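Local coordinates for uric acid degradation bifunctional protein TTL (Arabidopsis thaliana, PDB 2Q37) that hydrolyses 5-hydroxyisourate and then decarboxylates the product stereoselectively to (S)-allantoin, the latter step being the work of the N-terminal domain present here, at residues F129-C134 with L144-E149. Numbering follows the deposited sequence.
Sequences FIFIIC and LHALKE. With 3AL (1-[(4S)-2,5-dioxoimidazolidin-4-yl]urea), chain B.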
loop_
_atom_site.group_PDB
_atom_site.type_symbol
_atom_site.label_atom_id
_atom_site.label_comp_id
_atom_site.label_asym_id
_atom_site.label_seq_id
_atom_site.Cartn_x
_atom_site.Cartn_y
_atom_site.Cartn_z
ATOM N N PHE A 129 2.066 -5.405 7.652
ATOM C CA PHE A 129 3.371 -4.844 7.990
ATOM C C PHE A 129 3.327 -4.666 9.502
ATOM O O PHE A 129 2.244 -4.731 10.099
ATOM C CB PHE A 129 3.613 -3.516 7.254
ATOM C CG PHE A 129 2.421 -2.599 7.231
ATOM C CD1 PHE A 129 2.097 -1.811 8.350
ATOM C CD2 PHE A 129 1.608 -2.520 6.089
ATOM C CE1 PHE A 129 0.980 -0.958 8.333
ATOM C CE2 PHE A 129 0.479 -1.666 6.058
ATOM C CZ PHE A 129 0.163 -0.884 7.181
ATOM N N ILE A 130 4.477 -4.473 10.136
ATOM C CA ILE A 130 4.491 -4.318 11.591
ATOM C C ILE A 130 3.957 -2.958 12.044
ATOM O O ILE A 130 3.784 -2.041 11.242
ATOM C CB ILE A 130 5.926 -4.507 12.184
ATOM C CG1 ILE A 130 6.877 -3.461 11.618
ATOM C CG2 ILE A 130 6.457 -5.882 11.841
ATOM C CD1 ILE A 130 8.173 -3.385 12.387
ATOM N N PHE A 131 3.688 -2.844 13.340
ATOM C CA PHE A 131 3.198 -1.604 13.925
ATOM C C PHE A 131 4.349 -0.563 13.961
ATOM O O PHE A 131 5.380 -0.780 14.613
ATOM C CB PHE A 131 2.676 -1.897 15.332
ATOM C CG PHE A 131 2.258 -0.673 16.089
ATOM C CD1 PHE A 131 1.160 0.083 15.673
ATOM C CD2 PHE A 131 2.951 -0.276 17.238
ATOM C CE1 PHE A 131 0.757 1.225 16.404
ATOM C CE2 PHE A 131 2.555 0.861 17.974
ATOM C CZ PHE A 131 1.459 1.610 17.556
ATOM N N ILE A 132 4.165 0.552 13.260
ATOM C CA ILE A 132 5.169 1.623 13.173
ATOM C C ILE A 132 4.721 2.877 13.921
ATOM O O ILE A 132 3.627 3.392 13.706
ATOM C CB ILE A 132 5.435 2.031 11.706
ATOM C CG1 ILE A 132 5.824 0.794 10.882
ATOM C CG2 ILE A 132 6.563 3.084 11.643
ATOM C CD1 ILE A 132 7.141 0.143 11.326
ATOM N N ILE A 133 5.575 3.366 14.802
ATOM C CA ILE A 133 5.264 4.553 15.577
ATOM C C ILE A 133 6.589 5.128 16.015
ATOM O O ILE A 133 7.507 4.376 16.365
ATOM C CB ILE A 133 4.448 4.203 16.846
ATOM C CG1 ILE A 133 3.838 5.470 17.460
ATOM C CG2 ILE A 133 5.353 3.553 17.889
ATOM C CD1 ILE A 133 3.059 5.229 18.802
ATOM N N CYS A 134 6.701 6.449 15.975
ATOM C CA CYS A 134 7.912 7.107 16.416
ATOM C C CYS A 134 7.864 6.990 17.940
ATOM O O CYS A 134 6.961 7.517 18.578
ATOM C CB CYS A 134 7.902 8.577 15.978
ATOM S SG CYS A 134 9.395 9.538 16.389
ATOM N N LEU A 144 1.480 0.515 23.496
ATOM C CA LEU A 144 0.624 -0.673 23.425
ATOM C C LEU A 144 -0.817 -0.162 23.237
ATOM O O LEU A 144 -1.607 -0.715 22.474
ATOM C CB LEU A 144 0.761 -1.476 24.723
ATOM C CG LEU A 144 0.044 -2.808 24.993
ATOM C CD1 LEU A 144 -1.395 -2.547 25.354
ATOM C CD2 LEU A 144 0.150 -3.724 23.783
ATOM N N HIS A 145 -1.135 0.930 23.915
ATOM C CA HIS A 145 -2.451 1.530 23.824
ATOM C C HIS A 145 -2.682 2.147 22.440
ATOM O O HIS A 145 -3.790 2.061 21.893
ATOM C CB HIS A 145 -2.608 2.602 24.902
ATOM C CG HIS A 145 -3.883 3.377 24.797
ATOM N ND1 HIS A 145 -5.112 2.835 25.108
ATOM C CD2 HIS A 145 -4.124 4.638 24.362
ATOM C CE1 HIS A 145 -6.055 3.728 24.867
ATOM N NE2 HIS A 145 -5.483 4.830 24.412
ATOM N N ALA A 146 -1.652 2.784 21.881
ATOM C CA ALA A 146 -1.771 3.386 20.550
ATOM C C ALA A 146 -1.923 2.273 19.511
ATOM O O ALA A 146 -2.590 2.463 18.489
ATOM C CB ALA A 146 -0.558 4.235 20.230
ATOM N N LEU A 147 -1.310 1.119 19.781
ATOM C CA LEU A 147 -1.398 -0.032 18.886
ATOM C C LEU A 147 -2.827 -0.596 18.908
ATOM O O LEU A 147 -3.439 -0.755 17.854
ATOM C CB LEU A 147 -0.368 -1.101 19.294
ATOM C CG LEU A 147 -0.334 -2.565 18.813
ATOM C CD1 LEU A 147 -1.344 -2.846 17.729
ATOM C CD2 LEU A 147 1.081 -2.876 18.347
ATOM N N LYS A 148 -3.351 -0.889 20.098
ATOM C CA LYS A 148 -4.719 -1.407 20.233
ATOM C C LYS A 148 -5.704 -0.453 19.558
ATOM O O LYS A 148 -6.640 -0.875 18.870
ATOM C CB LYS A 148 -5.116 -1.536 21.703
ATOM C CG LYS A 148 -4.598 -2.765 22.405
ATOM C CD LYS A 148 -5.003 -2.725 23.865
ATOM C CE LYS A 148 -4.457 -3.924 24.614
ATOM N NZ LYS A 148 -4.196 -3.570 26.044
ATOM N N GLU A 149 -5.490 0.838 19.777
ATOM C CA GLU A 149 -6.336 1.861 19.197
ATOM C C GLU A 149 -6.271 1.708 17.670
ATOM O O GLU A 149 -7.282 1.450 17.013
ATOM C CB GLU A 149 -5.813 3.245 19.606
ATOM C CG GLU A 149 -6.840 4.353 19.635
ATOM C CD GLU A 149 -7.619 4.410 20.956
ATOM O OE1 GLU A 149 -8.169 3.361 21.380
ATOM O OE2 GLU A 149 -7.687 5.509 21.568
HETATM C C4 3AL B . 10.565 2.033 15.134
HETATM C C5 3AL B . 11.991 2.074 15.364
HETATM O O5 3AL B . 12.913 1.348 15.092
HETATM N N7 3AL B . 12.326 3.248 16.065
HETATM C C8 3AL B . 11.127 3.913 16.276
HETATM O O8 3AL B . 11.062 4.984 16.865
HETATM N N9 3AL B . 10.050 3.211 15.739
HETATM N N3 3AL B . 9.986 0.768 15.581
HETATM C C2 3AL B . 8.532 0.606 15.369
HETATM N N1 3AL B . 8.066 -0.451 15.724
HETATM O O2 3AL B . 7.847 1.586 14.812
#
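The F131 ring lies with one face against L147 of helix 140-150: CB of L147 stands over the ring centre, 3.7 Å from the centroid and 10° off the normal, a CH-pi contact. On this face too, CD2 of L147 lies 3.4 Å from CG of F131; a flat ring suits a branched leucine that can lay both carbons on it. At the far end, CE1 of F131 comes 3.5 Å from CA of L147, with C of A146 an oblique neighbour. Y123 of helix 110-127 meets the ring edge-to-face. With CG anti to the backbone N (chi1 175°), the ring of F131 is sent toward the helix. A146 suits its place because a lone methyl admits the I133 tip, with CD1 of I133 4.0 Å from CB of A146. Cutting F131 back to an alanine would probably leave L147 CB and CD2 without their partner and the 129-134 backbone less firmly placed. That backbone binds the ligand: O of F131 accepts from N1 of (S)-allantoin, N of I133 donates to ligand O2, and I133 O accepts from N9, each at 2.9 Å. Apolar side chains thus seat an extended, ligand-binding backbone on a helix, forming one wall of the (S)-allantoin site in the all-helical OHCU decarboxylase fold.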